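Local coordinates for fimbriae-associated protein Fap1 (Streptococcus parasanguinis, PDB 3RGU) that probably serves, as a cell-wall-anchored fimbrial adhesin, in attachment and oral biofilm formation through a non-repeat region that includes this small helical subdomain, at residues S36-L41 and N97-L102; Q68-A73 and T93-N98; L58-S63 and G103-K108. One frame throughout, in Å; residues are numbered along the deposited sequence.

Interaction 1: S36-L41 and N97-L102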
loop_
_atom_site.group_PDB
_atom_site.type_symbol
_atom_site.label_atom_id
_atom_site.label_comp_id
_atom_site.label_asym_id
_atom_site.label_seq_id
_atom_site.Cartn_x
_atom_site.Cartn_y
_atom_site.Cartn_z
ATOM N N SER A 36 -3.388 3.117 7.248
ATOM C CA SER A 36 -2.281 3.207 8.172
ATOM C C SER A 36 -1.371 1.976 8.053
ATOM O O SER A 36 -0.182 2.035 8.338
ATOM C CB SER A 36 -2.783 3.434 9.590
ATOM O OG SER A 36 -3.394 2.266 10.091
ATOM N N GLU A 37 -1.914 0.870 7.581
ATOM C CA GLU A 37 -1.082 -0.297 7.327
ATOM C C GLU A 37 -0.169 -0.086 6.111
ATOM O O GLU A 37 1.009 -0.478 6.110
ATOM C CB GLU A 37 -1.974 -1.506 7.115
ATOM C CG GLU A 37 -1.264 -2.843 7.069
ATOM C CD GLU A 37 -2.237 -3.996 6.788
ATOM O OE1 GLU A 37 -3.473 -3.799 6.923
ATOM O OE2 GLU A 37 -1.768 -5.103 6.426
ATOM N N ALA A 38 -0.717 0.548 5.081
ATOM C CA ALA A 38 0.023 0.791 3.858
ATOM C C ALA A 38 1.187 1.710 4.127
ATOM O O ALA A 38 2.286 1.466 3.636
ATOM C CB ALA A 38 -0.865 1.392 2.826
ATOM N N GLU A 39 0.928 2.759 4.912
ATOM C CA GLU A 39 1.941 3.730 5.324
ATOM C C GLU A 39 3.136 3.044 5.982
ATOM O O GLU A 39 4.308 3.333 5.676
ATOM C CB GLU A 39 1.345 4.736 6.305
ATOM C CG GLU A 39 0.449 5.773 5.680
ATOM C CD GLU A 39 -0.400 6.532 6.705
ATOM O OE1 GLU A 39 -0.437 6.139 7.899
ATOM O OE2 GLU A 39 -1.045 7.532 6.311
ATOM N N VAL A 40 2.839 2.128 6.898
ATOM C CA VAL A 40 3.895 1.470 7.644
ATOM C C VAL A 40 4.752 0.571 6.756
ATOM O O VAL A 40 5.977 0.631 6.833
ATOM C CB VAL A 40 3.358 0.762 8.887
ATOM C CG1 VAL A 40 4.313 -0.334 9.342
ATOM C CG2 VAL A 40 3.146 1.786 9.982
ATOM N N LEU A 41 4.125 -0.211 5.885
ATOM C CA LEU A 41 4.905 -1.031 4.976
ATOM C C LEU A 41 5.731 -0.181 4.052
ATOM O O LEU A 41 6.871 -0.504 3.763
ATOM C CB LEU A 41 4.008 -1.930 4.152
ATOM C CG LEU A 41 3.447 -3.175 4.829
ATOM C CD1 LEU A 41 3.008 -4.083 3.733
ATOM C CD2 LEU A 41 4.476 -3.881 5.677
ATOM N N ASN A 97 -4.637 -5.006 -1.951
ATOM C CA ASN A 97 -3.879 -5.902 -2.820
ATOM C C ASN A 97 -2.460 -5.432 -3.019
ATOM O O ASN A 97 -1.526 -6.231 -2.990
ATOM C CB ASN A 97 -4.565 -6.048 -4.187
ATOM C CG ASN A 97 -5.842 -6.890 -4.127
ATOM O OD1 ASN A 97 -5.975 -7.815 -3.305
ATOM N ND2 ASN A 97 -6.787 -6.571 -5.010
ATOM N N ASN A 98 -2.302 -4.129 -3.225
ATOM C CA ASN A 98 -0.984 -3.528 -3.339
ATOM C C ASN A 98 -0.165 -3.697 -2.075
ATOM O O ASN A 98 0.986 -4.111 -2.153
ATOM C CB ASN A 98 -1.085 -2.064 -3.735
ATOM C CG ASN A 98 -1.330 -1.891 -5.214
ATOM O OD1 ASN A 98 -1.422 -2.870 -5.954
ATOM N ND2 ASN A 98 -1.442 -0.646 -5.660
ATOM N N THR A 99 -0.772 -3.389 -0.927
ATOM C CA THR A 99 -0.155 -3.561 0.389
ATOM C C THR A 99 0.216 -5.030 0.586
ATOM O O THR A 99 1.313 -5.344 1.043
ATOM C CB THR A 99 -1.128 -3.152 1.500
ATOM O OG1 THR A 99 -1.376 -1.748 1.418
ATOM C CG2 THR A 99 -0.555 -3.425 2.844
ATOM N N GLN A 100 -0.690 -5.933 0.242
ATOM C CA GLN A 100 -0.401 -7.340 0.405
ATOM C C GLN A 100 0.860 -7.709 -0.367
ATOM O O GLN A 100 1.784 -8.297 0.181
ATOM C CB GLN A 100 -1.601 -8.190 0.016
ATOM C CG GLN A 100 -1.416 -9.657 0.310
ATOM C CD GLN A 100 -1.277 -9.924 1.795
ATOM O OE1 GLN A 100 -2.181 -9.617 2.576
ATOM N NE2 GLN A 100 -0.134 -10.493 2.199
ATOM N N ALA A 101 0.911 -7.294 -1.627
ATOM C CA ALA A 101 2.051 -7.605 -2.491
ATOM C C ALA A 101 3.413 -7.078 -2.028
ATOM O O ALA A 101 4.433 -7.767 -2.128
ATOM C CB ALA A 101 1.711 -7.068 -3.871
ATOM N N LEU A 102 3.402 -5.848 -1.520
ATOM C CA LEU A 102 4.565 -5.223 -0.936
ATOM C C LEU A 102 5.056 -6.051 0.231
ATOM O O LEU A 102 6.262 -6.216 0.409
ATOM C CB LEU A 102 4.209 -3.829 -0.450
ATOM C CG LEU A 102 5.329 -2.975 0.138
ATOM C CD1 LEU A 102 6.460 -2.784 -0.877
ATOM C CD2 LEU A 102 4.766 -1.634 0.608
#
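CG2 of T99 lies off one face of the E37 carboxylate, displaced to the side between OE2 and CG, a loose touch with OE2 at 4.1 Å. From N97-L102 nothing comes to the other face or to the edges. E37 arrives there with CG anti to its backbone N (chi1 -170°) and the rest of the chain extended, so that an exposed glutamate reaches across at the exposed margin. T99 is the central residue. Its first torsion of -66° splits the two branches: CG2 is sent out towards E37 and L41, while OG1 stays on the inner side, where it touches CB of A38 at 3.5 Å. That hydroxyl is also hydrogen-bonded to the carbonyl of L95 one turn earlier in its own helix, which satisfies it inside a buried contact and helps to fix the rotation of the side chain. L41 crosses T99 at about a right angle; its CD1 meets CG2 of T99 at 3.7 Å and also rests against the T99 carbonyl oxygen. One turn further on, CB of L41 packs on CD2 of L102 at 3.6 Å. No hydrogen bond spans the two helices, and the contact is carried by van der Waals packing around T99 and by the L41-L102 pair. A38 also packs on L71 and L95, and L102 also reaches S63, so the inner side of the contact continues onto helix 54-79. The segment axes approach to 9.9 Å and run in broadly the same direction, 31° apart, with A38 beside T99 and L41 beside L102. Such a pairing of the first helix, 32-50, with the third, 85-109, is characteristic of an up-down-up three-helix bundle.

Interaction 2: Q68-A73 and T93-N98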
loop_
_atom_site.group_PDB
_atom_site.type_symbol
_atom_site.label_atom_id
_atom_site.label_comp_id
_atom_site.label_asym_id
_atom_site.label_seq_id
_atom_site.Cartn_x
_atom_site.Cartn_y
_atom_site.Cartn_z
ATOM N N GLN A 68 2.409 3.374 -2.982
ATOM C CA GLN A 68 2.414 4.780 -2.608
ATOM C C GLN A 68 1.414 5.571 -3.441
ATOM O O GLN A 68 0.793 6.511 -2.957
ATOM C CB GLN A 68 3.816 5.371 -2.752
ATOM C CG GLN A 68 3.905 6.835 -2.398
ATOM C CD GLN A 68 3.843 7.070 -0.910
ATOM O OE1 GLN A 68 3.961 6.129 -0.134
ATOM N NE2 GLN A 68 3.666 8.327 -0.500
ATOM N N SER A 69 1.264 5.162 -4.691
ATOM C CA SER A 69 0.426 5.851 -5.636
ATOM C C SER A 69 -1.035 5.666 -5.273
ATOM O O SER A 69 -1.827 6.622 -5.260
ATOM C CB SER A 69 0.683 5.271 -7.018
ATOM O OG SER A 69 -0.306 5.712 -7.917
ATOM N N GLN A 70 -1.369 4.411 -4.987
ATOM C CA GLN A 70 -2.715 3.994 -4.669
ATOM C C GLN A 70 -3.141 4.585 -3.331
ATOM O O GLN A 70 -4.253 5.072 -3.181
ATOM C CB GLN A 70 -2.750 2.471 -4.641
ATOM C CG GLN A 70 -4.108 1.864 -4.392
ATOM C CD GLN A 70 -5.185 2.426 -5.291
ATOM O OE1 GLN A 70 -4.956 2.685 -6.472
ATOM N NE2 GLN A 70 -6.376 2.620 -4.729
ATOM N N LEU A 71 -2.235 4.558 -2.364
ATOM C CA LEU A 71 -2.483 5.154 -1.065
ATOM C C LEU A 71 -2.863 6.605 -1.181
ATOM O O LEU A 71 -3.737 7.059 -0.467
ATOM C CB LEU A 71 -1.245 5.050 -0.194
ATOM C CG LEU A 71 -1.281 5.719 1.177
ATOM C CD1 LEU A 71 -1.982 4.827 2.162
ATOM C CD2 LEU A 71 0.132 5.972 1.648
ATOM N N GLU A 72 -2.199 7.326 -2.076
ATOM C CA GLU A 72 -2.438 8.747 -2.206
ATOM C C GLU A 72 -3.776 8.990 -2.828
ATOM O O GLU A 72 -4.430 9.985 -2.524
ATOM C CB GLU A 72 -1.351 9.414 -3.046
ATOM C CG GLU A 72 -0.028 9.615 -2.307
ATOM C CD GLU A 72 -0.184 10.425 -1.027
ATOM O OE1 GLU A 72 -0.138 9.806 0.059
ATOM O OE2 GLU A 72 -0.370 11.668 -1.104
ATOM N N ALA A 73 -4.164 8.084 -3.723
ATOM C CA ALA A 73 -5.452 8.170 -4.408
ATOM C C ALA A 73 -6.563 7.882 -3.410
ATOM O O ALA A 73 -7.580 8.571 -3.375
ATOM C CB ALA A 73 -5.510 7.195 -5.563
ATOM N N THR A 93 -10.077 -2.454 -1.856
ATOM C CA THR A 93 -9.613 -3.743 -2.368
ATOM C C THR A 93 -8.263 -3.587 -3.063
ATOM O O THR A 93 -7.366 -4.410 -2.876
ATOM C CB THR A 93 -10.648 -4.426 -3.306
ATOM O OG1 THR A 93 -11.923 -4.495 -2.655
ATOM C CG2 THR A 93 -10.212 -5.836 -3.669
ATOM N N THR A 94 -8.123 -2.514 -3.839
ATOM C CA THR A 94 -6.908 -2.278 -4.595
ATOM C C THR A 94 -5.756 -1.926 -3.656
ATOM O O THR A 94 -4.672 -2.521 -3.742
ATOM C CB THR A 94 -7.100 -1.149 -5.605
ATOM O OG1 THR A 94 -8.145 -1.501 -6.509
ATOM C CG2 THR A 94 -5.814 -0.913 -6.395
ATOM N N LEU A 95 -5.997 -0.957 -2.771
ATOM C CA LEU A 95 -4.991 -0.570 -1.804
ATOM C C LEU A 95 -4.546 -1.783 -0.993
ATOM O O LEU A 95 -3.359 -1.933 -0.697
ATOM C CB LEU A 95 -5.475 0.554 -0.879
ATOM C CG LEU A 95 -4.403 0.993 0.142
ATOM C CD1 LEU A 95 -3.185 1.634 -0.543
ATOM C CD2 LEU A 95 -4.968 1.922 1.215
ATOM N N GLY A 96 -5.499 -2.648 -0.656
ATOM C CA GLY A 96 -5.207 -3.857 0.099
ATOM C C GLY A 96 -4.297 -4.779 -0.683
ATOM O O GLY A 96 -3.298 -5.255 -0.154
ATOM N N ASN A 97 -4.637 -5.006 -1.951
ATOM C CA ASN A 97 -3.879 -5.902 -2.820
ATOM C C ASN A 97 -2.460 -5.432 -3.019
ATOM O O ASN A 97 -1.526 -6.231 -2.990
ATOM C CB ASN A 97 -4.565 -6.048 -4.187
ATOM C CG ASN A 97 -5.842 -6.890 -4.127
ATOM O OD1 ASN A 97 -5.975 -7.815 -3.305
ATOM N ND2 ASN A 97 -6.787 -6.571 -5.010
ATOM N N ASN A 98 -2.302 -4.129 -3.225
ATOM C CA ASN A 98 -0.984 -3.528 -3.339
ATOM C C ASN A 98 -0.165 -3.697 -2.075
ATOM O O ASN A 98 0.986 -4.111 -2.153
ATOM C CB ASN A 98 -1.085 -2.064 -3.735
ATOM C CG ASN A 98 -1.330 -1.891 -5.214
ATOM O OD1 ASN A 98 -1.422 -2.870 -5.954
ATOM N ND2 ASN A 98 -1.442 -0.646 -5.660
#
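Helical segments Q68-A73 and T93-N98 run antiparallel, their directions 154° apart and their axes 9.3 Å apart at closest approach, with Q70 opposite L95. Q70 carries most of its side of the contact and meets three residues of the other helix, N98, L95 and T94. Its CB lies 3.5 Å from ND2 of N98, its CG sits over CA of L95 at 3.7 Å, and its amide ends above T94. There the methyl CG2 of T94 comes up almost squarely beneath the amide face, 3.6 Å from CD of Q70, and OE1 and NE2 lie only slightly farther off. A bend at chi2 (50°) lays the amide across T94, the two side chains crossing at about a right angle. The hydroxyl of T94 is hydrogen-bonded to the I90 carbonyl, which leaves the methyl turned to Q70. On the inner side, CD1 of L95 reaches beside the L71 backbone, 3.6 Å from L71 N, and touches CB of L71 at 3.9 Å. Both leucines continue into helix 32-50: L71 packs on A38 and E39, L95 on M34 and I35. The contact thus grades from a polar, partly open edge at Q70, T94 and N98 to a buried leucine pair facing helix 32-50. Polar groups are present, yet no hydrogen bond or salt bridge crosses between the segments; towards T94 the amide of Q70 offers its face, while its NE2 is hydrogen-bonded just outside the two segments. With no ionisable group among the touching side chains, this contact itself probably depends little on pH.

Interaction 3: L58-S63 and G103-K108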
loop_
_atom_site.group_PDB
_atom_site.type_symbol
_atom_site.label_atom_id
_atom_site.label_comp_id
_atom_site.label_asym_id
_atom_site.label_seq_id
_atom_site.Cartn_x
_atom_site.Cartn_y
_atom_site.Cartn_z
ATOM N N LEU A 58 15.114 -2.448 -7.629
ATOM C CA LEU A 58 14.078 -2.116 -8.591
ATOM C C LEU A 58 12.822 -2.918 -8.386
ATOM O O LEU A 58 11.750 -2.384 -8.572
ATOM C CB LEU A 58 14.574 -2.311 -10.015
ATOM C CG LEU A 58 13.694 -1.927 -11.202
ATOM C CD1 LEU A 58 13.095 -0.535 -11.084
ATOM C CD2 LEU A 58 14.532 -2.015 -12.454
ATOM N N GLU A 59 12.947 -4.189 -8.011
ATOM C CA GLU A 59 11.773 -5.022 -7.731
ATOM C C GLU A 59 10.923 -4.443 -6.612
ATOM O O GLU A 59 9.678 -4.407 -6.671
ATOM C CB GLU A 59 12.199 -6.422 -7.313
ATOM C CG GLU A 59 11.048 -7.365 -7.072
ATOM C CD GLU A 59 11.503 -8.773 -6.701
ATOM O OE1 GLU A 59 12.731 -9.018 -6.593
ATOM O OE2 GLU A 59 10.620 -9.637 -6.506
ATOM N N LEU A 60 11.617 -3.998 -5.578
ATOM C CA LEU A 60 10.951 -3.445 -4.435
ATOM C C LEU A 60 10.327 -2.122 -4.848
ATOM O O LEU A 60 9.188 -1.827 -4.517
ATOM C CB LEU A 60 11.932 -3.244 -3.288
ATOM C CG LEU A 60 11.304 -2.709 -2.004
ATOM C CD1 LEU A 60 10.419 -3.763 -1.349
ATOM C CD2 LEU A 60 12.374 -2.205 -1.040
ATOM N N MET A 61 11.082 -1.330 -5.589
ATOM C CA MET A 61 10.627 -0.004 -5.938
ATOM C C MET A 61 9.313 -0.096 -6.719
ATOM O O MET A 61 8.391 0.693 -6.481
ATOM C CB MET A 61 11.727 0.756 -6.689
ATOM C CG MET A 61 11.407 2.196 -7.050
ATOM S SD MET A 61 10.836 3.299 -5.723
ATOM C CE MET A 61 12.204 3.181 -4.588
ATOM N N LYS A 62 9.208 -1.086 -7.605
ATOM C CA LYS A 62 8.020 -1.217 -8.445
ATOM C C LYS A 62 6.792 -1.425 -7.563
ATOM O O LYS A 62 5.758 -0.778 -7.758
ATOM C CB LYS A 62 8.160 -2.334 -9.482
ATOM C CG LYS A 62 9.236 -2.099 -10.551
ATOM C CD LYS A 62 9.199 -3.134 -11.690
ATOM C CE LYS A 62 10.593 -3.689 -12.018
ATOM N NZ LYS A 62 10.826 -4.100 -13.450
ATOM N N SER A 63 6.906 -2.271 -6.550
ATOM C CA SER A 63 5.733 -2.465 -5.715
ATOM C C SER A 63 5.541 -1.345 -4.716
ATOM O O SER A 63 4.412 -1.014 -4.383
ATOM C CB SER A 63 5.687 -3.842 -5.052
ATOM O OG SER A 63 6.842 -4.036 -4.301
ATOM N N GLY A 103 4.119 -6.575 1.017
ATOM C CA GLY A 103 4.437 -7.488 2.116
ATOM C C GLY A 103 5.238 -8.683 1.634
ATOM O O GLY A 103 6.317 -8.970 2.147
ATOM N N ASN A 104 4.728 -9.365 0.618
ATOM C CA ASN A 104 5.403 -10.555 0.123
ATOM C C ASN A 104 6.764 -10.228 -0.436
ATOM O O ASN A 104 7.695 -11.012 -0.292
ATOM C CB ASN A 104 4.561 -11.293 -0.919
ATOM C CG ASN A 104 3.194 -11.692 -0.390
ATOM O OD1 ASN A 104 2.213 -11.661 -1.129
ATOM N ND2 ASN A 104 3.120 -12.064 0.890
ATOM N N GLU A 105 6.873 -9.062 -1.065
ATOM C CA GLU A 105 8.142 -8.606 -1.604
ATOM C C GLU A 105 9.141 -8.427 -0.462
ATOM O O GLU A 105 10.288 -8.873 -0.549
ATOM C CB GLU A 105 7.954 -7.306 -2.378
ATOM C CG GLU A 105 9.217 -6.789 -3.042
ATOM C CD GLU A 105 9.785 -7.747 -4.079
ATOM O OE1 GLU A 105 9.002 -8.392 -4.811
ATOM O OE2 GLU A 105 11.027 -7.844 -4.166
ATOM N N LEU A 106 8.686 -7.800 0.617
ATOM C CA LEU A 106 9.515 -7.599 1.795
ATOM C C LEU A 106 9.987 -8.912 2.425
ATOM O O LEU A 106 11.157 -9.043 2.792
ATOM C CB LEU A 106 8.782 -6.744 2.823
ATOM C CG LEU A 106 8.886 -5.241 2.610
ATOM C CD1 LEU A 106 7.945 -4.529 3.571
ATOM C CD2 LEU A 106 10.322 -4.760 2.788
ATOM N N ILE A 107 9.072 -9.869 2.544
ATOM C CA ILE A 107 9.395 -11.200 3.043
ATOM C C ILE A 107 10.346 -11.919 2.081
ATOM O O ILE A 107 11.308 -12.545 2.504
ATOM C CB ILE A 107 8.109 -12.025 3.277
ATOM C CG1 ILE A 107 7.411 -11.549 4.550
ATOM C CG2 ILE A 107 8.409 -13.510 3.381
ATOM C CD1 ILE A 107 5.939 -11.881 4.609
ATOM N N LYS A 108 10.090 -11.802 0.784
ATOM C CA LYS A 108 10.929 -12.443 -0.221
ATOM C C LYS A 108 12.408 -12.008 -0.161
ATOM O O LYS A 108 13.274 -12.722 -0.647
ATOM C CB LYS A 108 10.359 -12.179 -1.616
ATOM C CG LYS A 108 10.764 -13.177 -2.675
ATOM C CD LYS A 108 10.477 -12.639 -4.067
ATOM C CE LYS A 108 11.267 -13.411 -5.113
ATOM N NZ LYS A 108 11.077 -12.842 -6.467
#
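L60 and E105 form the closely fitted side of this contact: CD1 of L60 lies against the methylene CG of E105 at 3.7 Å, and OG of S63 flanks the same methylene at 3.8 Å. With chi1 at 57°, S63 turns its hydroxyl back to donate a 3.2 Å hydrogen bond to the carbonyl O of L60, so the group facing E105 is already satisfied within its own helix. L60 is buried, packing further on L49 and L102; L106 adds a more distant touch to it. In the three-helix bundle this is the antiparallel pairing of helices 54-79 and 85-109, with segment axes 10.0 Å apart and directions 163° apart. Away from L60, towards solvent, the contact turns polar and looser. E59 extends across to E105; OE2 of E59 is modelled 2.7 Å from OE1 of E105, in a spot too crowded at this resolution to be trusted in detail. At the exposed end K108, fully extended, brings NZ to the syn lone pair of E59 OE2 in a 3.2 Å salt bridge, which probably eases the negative charge gathered there.

All three contacts lie on helix 85-109, which packs against helix 32-50 in interaction 1 and against helix 54-79 in interactions 2 and 3. The centres of interactions 1 and 2 are about 8 Å apart, and the two meet where A38 packs on L71 and L95; interaction 3 is centred about 11 Å from interaction 1, which it touches through L102 with S63 and L60. The centres of interactions 2 and 3 are about 15 Å apart along the same helix pair. Along the chain, 93-98 follows 68-73 within the span from 58-63 to 103-108, while interactions 1 and 3 interleave. The last helix packs against both of the first two, which also touch each other, and so completes the bundle.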